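Local coordinates for PDZ domain protein (Parabacteroides distasonis, PDB 4L8N) that is of unknown function but binds magnesium and joins a DUF4136 region to PDZ domains, which probably recognise peptide or protein partners, at residues Y37-I45 / K91-C99; V258-E266 / M285-K293. All coordinates share one frame; numbering follows the deposited sequence.

In the fold
Contact 1 (37-45 with 91-99) and contact 2 (258-266 with 285-293) follow one another in series along the chain, the first closing before the second opens. Their centres lie about 29 Å apart and their nearest atoms about 13 Å, so they do not touch. They also belong to different sheets. Contact 1 packs the short helix 39-43 on strand 91-101 of the six-stranded antiparallel sheet, in the N-terminal PDZ region; contact 2 sets the loop after helix 274-285 against strand 258-268 of the eleven-stranded mixed sheet, in the DUF4136 region. The two regions nevertheless meet: Tyr291 and Lys293 of contact 2 bond to Asp17, on strand 8-18 next to 91-101.

Contact 1. Residues Y37-I45 / K91-C99; sequences YSSAEQAGI and KQVLVKKDC
The short helix 39-43 of the PDZ region is tied at its first turn to the strand beside it, where Ser39 meets Asp98. The helix runs nearly antiparallel to strand 91-96, at 154°, their axes 7.0 Å apart. Asp98 takes Ser39 N on OD2 at 3.1 Å, through the syn lone pair and almost straight (169°), while Ser39 OG donates to its OD1 at 2.7 Å. With OG beside its own backbone N (chi1 -65°), Ser39 offers both donors to one carboxylate. A water links Asp98 OD2 to Ala40 N and Lys96 O. Ser38, at the N-cap, accepts a weak capping bond from Glu41 N on its OG, which also bonds to Ile35 O. Were Asp98 an alanine, Ser39 N and OG would probably lose the acceptor they share, and the hydroxyl would be free to turn. Further along, Ala40 CB meets Val95 CG1 at 3.8 Å, and Ile45 lays CD1 against Val93 CG1, 3.7 Å away. Gly44 closes the helix in a Schellman motif, its O bridged by water to Lys91 NZ. Beyond the two segments, Ala40 also touches Phe14 of strand 8-18, and Ile45 reaches Ile31 of strand 29-34 and Ile83 of strand 78-84.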
loop_
_atom_site.group_PDB
_atom_site.type_symbol
_atom_site.label_atom_id
_atom_site.label_comp_id
_atom_site.label_asym_id
_atom_site.label_seq_id
_atom_site.Cartn_x
_atom_site.Cartn_y
_atom_site.Cartn_z
ATOM N N TYR A 37 -35.329 -10.464 -8.076
ATOM C CA TYR A 37 -36.760 -10.635 -8.291
ATOM C C TYR A 37 -37.321 -9.606 -9.304
ATOM O O TYR A 37 -38.544 -9.537 -9.481
ATOM C CB TYR A 37 -37.517 -10.603 -6.932
ATOM C CG TYR A 37 -37.216 -11.811 -6.067
ATOM C CD1 TYR A 37 -37.701 -13.070 -6.405
ATOM C CD2 TYR A 37 -36.439 -11.698 -4.917
ATOM C CE1 TYR A 37 -37.426 -14.191 -5.621
ATOM C CE2 TYR A 37 -36.163 -12.811 -4.116
ATOM C CZ TYR A 37 -36.659 -14.060 -4.477
ATOM O OH TYR A 37 -36.383 -15.197 -3.753
ATOM N N SER A 38 -36.431 -8.895 -10.041
ATOM C CA SER A 38 -36.801 -7.892 -11.052
ATOM C C SER A 38 -36.919 -8.493 -12.458
ATOM O O SER A 38 -36.492 -9.620 -12.704
ATOM C CB SER A 38 -35.785 -6.747 -11.068
ATOM O OG SER A 38 -34.506 -7.129 -11.553
ATOM N N SER A 39 -37.481 -7.717 -13.386
ATOM C CA SER A 39 -37.658 -8.125 -14.771
ATOM C C SER A 39 -36.324 -8.114 -15.500
ATOM O O SER A 39 -36.081 -9.014 -16.299
ATOM C CB SER A 39 -38.684 -7.238 -15.470
ATOM O OG SER A 39 -39.971 -7.394 -14.891
ATOM N N ALA A 40 -35.450 -7.129 -15.209
ATOM C CA ALA A 40 -34.102 -7.057 -15.784
ATOM C C ALA A 40 -33.306 -8.342 -15.445
ATOM O O ALA A 40 -32.653 -8.908 -16.320
ATOM C CB ALA A 40 -33.380 -5.831 -15.260
ATOM N N GLU A 41 -33.447 -8.846 -14.196
ATOM C CA GLU A 41 -32.833 -10.097 -13.747
ATOM C C GLU A 41 -33.295 -11.270 -14.619
ATOM O O GLU A 41 -32.473 -11.979 -15.197
ATOM C CB GLU A 41 -33.154 -10.378 -12.272
ATOM C CG GLU A 41 -32.349 -11.544 -11.718
ATOM C CD GLU A 41 -32.683 -11.963 -10.302
ATOM O OE1 GLU A 41 -33.803 -12.473 -10.081
ATOM O OE2 GLU A 41 -31.801 -11.836 -9.425
ATOM N N GLN A 42 -34.608 -11.444 -14.727
ATOM C CA GLN A 42 -35.245 -12.500 -15.488
ATOM C C GLN A 42 -34.874 -12.412 -16.992
ATOM O O GLN A 42 -34.674 -13.458 -17.618
ATOM C CB GLN A 42 -36.760 -12.415 -15.260
ATOM C CG GLN A 42 -37.581 -13.515 -15.912
ATOM C CD GLN A 42 -39.021 -13.090 -16.001
ATOM O OE1 GLN A 42 -39.812 -13.261 -15.059
ATOM N NE2 GLN A 42 -39.375 -12.467 -17.125
ATOM N N ALA A 43 -34.727 -11.183 -17.548
ATOM C CA ALA A 43 -34.390 -10.956 -18.966
ATOM C C ALA A 43 -32.939 -11.360 -19.281
ATOM O O ALA A 43 -32.594 -11.579 -20.447
ATOM C CB ALA A 43 -34.622 -9.504 -19.340
ATOM N N GLY A 44 -32.113 -11.490 -18.242
ATOM C CA GLY A 44 -30.752 -11.950 -18.421
ATOM C C GLY A 44 -29.692 -10.890 -18.377
ATOM O O GLY A 44 -28.565 -11.157 -18.808
ATOM N N ILE A 45 -30.030 -9.694 -17.842
ATOM C CA ILE A 45 -29.059 -8.614 -17.632
ATOM C C ILE A 45 -28.154 -9.060 -16.485
ATOM O O ILE A 45 -28.655 -9.485 -15.446
ATOM C CB ILE A 45 -29.708 -7.220 -17.367
ATOM C CG1 ILE A 45 -30.669 -6.805 -18.502
ATOM C CG2 ILE A 45 -28.632 -6.127 -17.114
ATOM C CD1 ILE A 45 -30.035 -6.325 -19.817
ATOM N N LYS A 91 -25.826 -8.353 -28.399
ATOM C CA LYS A 91 -26.961 -9.124 -27.881
ATOM C C LYS A 91 -28.185 -8.212 -27.712
ATOM O O LYS A 91 -28.064 -7.088 -27.217
ATOM C CB LYS A 91 -26.545 -9.762 -26.538
ATOM C CG LYS A 91 -27.589 -10.479 -25.704
ATOM C CD LYS A 91 -27.028 -10.559 -24.278
ATOM C CE LYS A 91 -27.471 -11.770 -23.494
ATOM N NZ LYS A 91 -26.468 -12.136 -22.455
ATOM N N GLN A 92 -29.359 -8.688 -28.155
ATOM C CA GLN A 92 -30.604 -7.942 -27.986
ATOM C C GLN A 92 -31.299 -8.417 -26.720
ATOM O O GLN A 92 -31.455 -9.621 -26.528
ATOM C CB GLN A 92 -31.520 -8.074 -29.211
ATOM C CG GLN A 92 -30.994 -7.374 -30.471
ATOM C CD GLN A 92 -30.819 -5.879 -30.307
ATOM O OE1 GLN A 92 -29.711 -5.394 -30.036
ATOM N NE2 GLN A 92 -31.897 -5.118 -30.496
ATOM N N VAL A 93 -31.646 -7.490 -25.819
ATOM C CA VAL A 93 -32.324 -7.856 -24.572
ATOM C C VAL A 93 -33.547 -6.945 -24.366
ATOM O O VAL A 93 -33.377 -5.725 -24.251
ATOM C CB VAL A 93 -31.403 -7.836 -23.313
ATOM C CG1 VAL A 93 -32.166 -8.313 -22.080
ATOM C CG2 VAL A 93 -30.129 -8.662 -23.499
ATOM N N LEU A 94 -34.766 -7.528 -24.302
ATOM C CA LEU A 94 -35.947 -6.735 -24.008
ATOM C C LEU A 94 -36.194 -6.743 -22.491
ATOM O O LEU A 94 -36.530 -7.791 -21.911
ATOM C CB LEU A 94 -37.184 -7.230 -24.764
ATOM C CG LEU A 94 -38.439 -6.367 -24.583
ATOM C CD1 LEU A 94 -38.371 -5.103 -25.436
ATOM C CD2 LEU A 94 -39.676 -7.145 -24.921
ATOM N N VAL A 95 -36.049 -5.569 -21.855
ATOM C CA VAL A 95 -36.227 -5.474 -20.414
ATOM C C VAL A 95 -37.602 -4.872 -20.096
ATOM O O VAL A 95 -37.888 -3.729 -20.447
ATOM C CB VAL A 95 -35.053 -4.707 -19.737
ATOM C CG1 VAL A 95 -35.301 -4.473 -18.250
ATOM C CG2 VAL A 95 -33.747 -5.448 -19.940
ATOM N N LYS A 96 -38.435 -5.654 -19.388
ATOM C CA LYS A 96 -39.749 -5.221 -18.929
ATOM C C LYS A 96 -39.538 -4.319 -17.707
ATOM O O LYS A 96 -38.539 -4.475 -16.993
ATOM C CB LYS A 96 -40.677 -6.427 -18.639
ATOM C CG LYS A 96 -40.881 -7.332 -19.871
ATOM C CD LYS A 96 -42.091 -8.269 -19.807
ATOM C CE LYS A 96 -42.365 -8.860 -21.182
ATOM N NZ LYS A 96 -43.655 -9.602 -21.251
ATOM N N LYS A 97 -40.420 -3.332 -17.509
ATOM C CA LYS A 97 -40.292 -2.395 -16.392
ATOM C C LYS A 97 -40.936 -2.952 -15.140
ATOM O O LYS A 97 -41.831 -3.806 -15.212
ATOM C CB LYS A 97 -40.909 -1.029 -16.734
ATOM C CG LYS A 97 -39.920 0.131 -16.672
ATOM C CD LYS A 97 -40.584 1.473 -16.992
ATOM C CE LYS A 97 -40.614 1.842 -18.457
ATOM N NZ LYS A 97 -41.341 3.119 -18.676
ATOM N N ASP A 98 -40.471 -2.465 -13.985
ATOM C CA ASP A 98 -41.029 -2.862 -12.711
ATOM C C ASP A 98 -41.709 -1.636 -12.136
ATOM O O ASP A 98 -41.066 -0.636 -11.793
ATOM C CB ASP A 98 -39.971 -3.487 -11.790
ATOM C CG ASP A 98 -39.338 -4.737 -12.381
ATOM O OD1 ASP A 98 -40.100 -5.654 -12.792
ATOM O OD2 ASP A 98 -38.086 -4.791 -12.450
ATOM N N CYS A 99 -43.045 -1.704 -12.132
ATOM C CA CYS A 99 -43.903 -0.608 -11.743
ATOM C C CYS A 99 -44.655 -0.916 -10.474
ATOM O O CYS A 99 -44.946 -2.074 -10.186
ATOM C CB CYS A 99 -44.858 -0.291 -12.883
ATOM S SG CYS A 99 -44.101 -0.393 -14.529
HETATM O O HOH W 1 -38.099 -8.817 -18.611
HETATM O O HOH W 2 -36.622 -4.610 -14.654
HETATM O O HOH W 3 -26.487 -10.273 -20.459
#

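Contact 2. Residues V258-E266 / M285-K293; sequences VLWECEANE and MCMQYPYTK
Strand 258-266 faces residues 285-293, a chain that leaves the end of helix 274-285 and turns without regular strand structure; the closest CA pairs are Cys262 with Met285, at 6.7 Å, and Trp260 with Tyr289. A cis peptide bond precedes Pro290, just beyond the second pair. Trp260 carries most of the contact. With CG anti to the backbone N (chi1 -176°), its indole extends from the strand into the bend of the loop. Its NE1 donates to Thr292 OG1 at 2.9 Å, exactly in the ring plane but bent (139°), and weakly to Gln288 O. Thr292 OG1 in turn donates to Gln288 O at 2.6 Å, so hydroxyl, carbonyl and indole N-H form a compact polar group. Over one indole face comes the edge of Tyr289, an edge-to-face pair with planes at 74° and CD1 3.6 Å from Trp260 CG, while Tyr289 CB makes a CH-pi contact over the six-membered ring. Met285 O lies at the indole edge, 3.5 Å from Trp260 CZ2. Farther along the strand, the selenomethionine chain of Met285 turns back at its end, which brings CE to 3.8 Å from Cys262 SG. Lys175 NZ donates hydrogen bonds to the carbonyl oxygens of Cys286 and Tyr289. The contact is buried packing in the DUF4136 region: strand 258-268 leads into helix 274-285, and the loop after it returns to one face of the mixed sheet, holding Trp260.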
loop_
_atom_site.group_PDB
_atom_site.type_symbol
_atom_site.label_atom_id
_atom_site.label_comp_id
_atom_site.label_asym_id
_atom_site.label_seq_id
_atom_site.Cartn_x
_atom_site.Cartn_y
_atom_site.Cartn_z
ATOM N N VAL A 258 1.012 -6.645 -19.721
ATOM C CA VAL A 258 0.110 -6.944 -18.616
ATOM C C VAL A 258 -1.086 -6.017 -18.773
ATOM O O VAL A 258 -0.929 -4.786 -18.772
ATOM C CB VAL A 258 0.782 -6.832 -17.226
ATOM C CG1 VAL A 258 -0.245 -7.041 -16.114
ATOM C CG2 VAL A 258 1.924 -7.833 -17.099
ATOM N N LEU A 259 -2.270 -6.616 -18.989
ATOM C CA LEU A 259 -3.519 -5.878 -19.197
ATOM C C LEU A 259 -4.102 -5.412 -17.879
ATOM O O LEU A 259 -4.537 -4.267 -17.754
ATOM C CB LEU A 259 -4.564 -6.739 -19.932
ATOM C CG LEU A 259 -4.201 -7.292 -21.307
ATOM C CD1 LEU A 259 -5.237 -8.262 -21.748
ATOM C CD2 LEU A 259 -4.141 -6.192 -22.359
ATOM N N TRP A 260 -4.105 -6.306 -16.907
ATOM C CA TRP A 260 -4.717 -6.111 -15.606
ATOM C C TRP A 260 -3.973 -6.952 -14.578
ATOM O O TRP A 260 -3.617 -8.123 -14.850
ATOM C CB TRP A 260 -6.198 -6.560 -15.715
ATOM C CG TRP A 260 -7.062 -6.350 -14.500
ATOM C CD1 TRP A 260 -7.922 -5.313 -14.288
ATOM C CD2 TRP A 260 -7.304 -7.293 -13.450
ATOM N NE1 TRP A 260 -8.639 -5.520 -13.138
ATOM C CE2 TRP A 260 -8.270 -6.722 -12.590
ATOM C CE3 TRP A 260 -6.783 -8.561 -13.134
ATOM C CZ2 TRP A 260 -8.749 -7.385 -11.462
ATOM C CZ3 TRP A 260 -7.212 -9.185 -11.977
ATOM C CH2 TRP A 260 -8.222 -8.623 -11.186
ATOM N N GLU A 261 -3.730 -6.342 -13.405
ATOM C CA GLU A 261 -3.033 -6.959 -12.287
ATOM C C GLU A 261 -3.677 -6.493 -11.005
ATOM O O GLU A 261 -3.967 -5.306 -10.853
ATOM C CB GLU A 261 -1.519 -6.616 -12.325
ATOM C CG GLU A 261 -0.648 -7.426 -11.360
ATOM C CD GLU A 261 0.857 -7.219 -11.437
ATOM O OE1 GLU A 261 1.433 -7.433 -12.526
ATOM O OE2 GLU A 261 1.476 -6.913 -10.394
ATOM N N CYS A 262 -3.964 -7.442 -10.114
ATOM C CA CYS A 262 -4.537 -7.181 -8.805
ATOM C C CYS A 262 -3.689 -7.867 -7.761
ATOM O O CYS A 262 -3.427 -9.077 -7.855
ATOM C CB CYS A 262 -5.998 -7.603 -8.712
ATOM S SG CYS A 262 -6.841 -6.996 -7.222
ATOM N N GLU A 263 -3.175 -7.057 -6.821
ATOM C CA GLU A 263 -2.282 -7.491 -5.755
ATOM C C GLU A 263 -2.870 -7.145 -4.402
ATOM O O GLU A 263 -3.213 -6.001 -4.134
ATOM C CB GLU A 263 -0.895 -6.837 -5.921
ATOM C CG GLU A 263 0.234 -7.519 -5.171
ATOM C CD GLU A 263 1.554 -6.779 -5.207
ATOM O OE1 GLU A 263 2.170 -6.689 -6.294
ATOM O OE2 GLU A 263 1.993 -6.318 -4.132
ATOM N N ALA A 264 -3.013 -8.153 -3.572
ATOM C CA ALA A 264 -3.476 -8.017 -2.194
ATOM C C ALA A 264 -2.269 -8.116 -1.265
ATOM O O ALA A 264 -1.454 -9.054 -1.388
ATOM C CB ALA A 264 -4.498 -9.094 -1.864
ATOM N N ASN A 265 -2.129 -7.113 -0.387
ATOM C CA ASN A 265 -1.072 -7.055 0.615
ATOM C C ASN A 265 -1.725 -6.915 1.975
ATOM O O ASN A 265 -2.336 -5.888 2.296
ATOM C CB ASN A 265 -0.069 -5.952 0.326
ATOM C CG ASN A 265 0.776 -6.269 -0.884
ATOM O OD1 ASN A 265 1.673 -7.128 -0.838
ATOM N ND2 ASN A 265 0.497 -5.577 -1.993
ATOM N N GLU A 266 -1.646 -8.004 2.744
ATOM C CA GLU A 266 -2.309 -8.153 4.033
ATOM C C GLU A 266 -1.328 -8.155 5.218
ATOM O O GLU A 266 -0.302 -8.831 5.158
ATOM C CB GLU A 266 -3.098 -9.475 3.990
ATOM C CG GLU A 266 -4.428 -9.435 4.702
ATOM C CD GLU A 266 -5.500 -8.583 4.060
ATOM O OE1 GLU A 266 -6.034 -9.000 3.008
ATOM O OE2 GLU A 266 -5.858 -7.537 4.652
HETATM N N MSE A 285 -11.481 -9.875 -5.636
HETATM C CA MSE A 285 -10.459 -9.302 -6.527
HETATM C C MSE A 285 -10.902 -9.251 -7.988
HETATM O O MSE A 285 -10.659 -8.249 -8.659
HETATM C CB MSE A 285 -9.172 -10.128 -6.434
HETATM C CG MSE A 285 -8.412 -9.897 -5.152
HETATM SE SE MSE A 285 -6.987 -11.158 -4.870
HETATM C CE MSE A 285 -5.884 -10.579 -6.253
ATOM N N CYS A 286 -11.547 -10.321 -8.484
ATOM C CA CYS A 286 -11.979 -10.400 -9.884
ATOM C C CYS A 286 -13.258 -9.625 -10.180
ATOM O O CYS A 286 -13.607 -9.494 -11.362
ATOM C CB CYS A 286 -12.096 -11.846 -10.330
ATOM S SG CYS A 286 -10.506 -12.700 -10.392
HETATM N N MSE A 287 -13.924 -9.049 -9.157
HETATM C CA MSE A 287 -15.116 -8.218 -9.409
HETATM C C MSE A 287 -14.717 -6.957 -10.195
HETATM O O MSE A 287 -15.572 -6.317 -10.815
HETATM C CB MSE A 287 -15.829 -7.855 -8.106
HETATM C CG MSE A 287 -16.879 -8.880 -7.726
HETATM SE SE MSE A 287 -17.783 -8.529 -6.038
HETATM C CE MSE A 287 -18.743 -7.088 -6.587
ATOM N N GLN A 288 -13.398 -6.618 -10.190
ATOM C CA GLN A 288 -12.915 -5.475 -10.943
ATOM C C GLN A 288 -12.377 -5.881 -12.310
ATOM O O GLN A 288 -11.839 -5.029 -13.004
ATOM C CB GLN A 288 -11.913 -4.637 -10.155
ATOM C CG GLN A 288 -12.618 -3.830 -9.075
ATOM C CD GLN A 288 -11.883 -2.590 -8.736
ATOM O OE1 GLN A 288 -12.326 -1.479 -9.040
ATOM N NE2 GLN A 288 -10.725 -2.768 -8.126
ATOM N N TYR A 289 -12.576 -7.149 -12.738
ATOM C CA TYR A 289 -12.245 -7.568 -14.100
ATOM C C TYR A 289 -13.555 -7.854 -14.853
ATOM O O TYR A 289 -14.306 -8.731 -14.412
ATOM C CB TYR A 289 -11.274 -8.772 -14.180
ATOM C CG TYR A 289 -10.775 -8.934 -15.601
ATOM C CD1 TYR A 289 -9.786 -8.092 -16.112
ATOM C CD2 TYR A 289 -11.421 -9.796 -16.498
ATOM C CE1 TYR A 289 -9.396 -8.157 -17.454
ATOM C CE2 TYR A 289 -11.041 -9.861 -17.846
ATOM C CZ TYR A 289 -10.021 -9.045 -18.315
ATOM O OH TYR A 289 -9.623 -9.095 -19.636
ATOM N N PRO A 290 -13.905 -7.138 -15.954
ATOM C CA PRO A 290 -13.148 -6.107 -16.681
ATOM C C PRO A 290 -13.387 -4.656 -16.241
ATOM O O PRO A 290 -12.749 -3.752 -16.782
ATOM C CB PRO A 290 -13.654 -6.300 -18.110
ATOM C CG PRO A 290 -15.073 -6.717 -17.944
ATOM C CD PRO A 290 -15.172 -7.446 -16.649
ATOM N N TYR A 291 -14.296 -4.421 -15.281
ATOM C CA TYR A 291 -14.619 -3.064 -14.882
ATOM C C TYR A 291 -13.903 -2.669 -13.587
ATOM O O TYR A 291 -14.338 -3.020 -12.496
ATOM C CB TYR A 291 -16.139 -2.905 -14.771
ATOM C CG TYR A 291 -16.600 -1.491 -14.490
ATOM C CD1 TYR A 291 -16.186 -0.429 -15.287
ATOM C CD2 TYR A 291 -17.493 -1.222 -13.453
ATOM C CE1 TYR A 291 -16.615 0.872 -15.037
ATOM C CE2 TYR A 291 -17.935 0.074 -13.197
ATOM C CZ TYR A 291 -17.496 1.120 -13.992
ATOM O OH TYR A 291 -17.954 2.394 -13.746
ATOM N N THR A 292 -12.788 -1.927 -13.744
ATOM C CA THR A 292 -11.939 -1.399 -12.685
ATOM C C THR A 292 -12.240 0.086 -12.465
ATOM O O THR A 292 -12.047 0.896 -13.377
ATOM C CB THR A 292 -10.444 -1.621 -13.047
ATOM O OG1 THR A 292 -10.168 -3.013 -13.201
ATOM C CG2 THR A 292 -9.491 -1.053 -12.011
ATOM N N LYS A 293 -12.706 0.449 -11.251
ATOM C CA LYS A 293 -12.911 1.853 -10.922
ATOM C C LYS A 293 -12.092 2.270 -9.662
ATOM O O LYS A 293 -11.831 3.457 -9.499
ATOM C CB LYS A 293 -14.389 2.274 -10.845
ATOM C CG LYS A 293 -15.319 1.546 -9.898
ATOM C CD LYS A 293 -16.642 2.335 -9.807
ATOM C CE LYS A 293 -17.753 1.557 -9.138
ATOM N NZ LYS A 293 -18.843 2.453 -8.656
#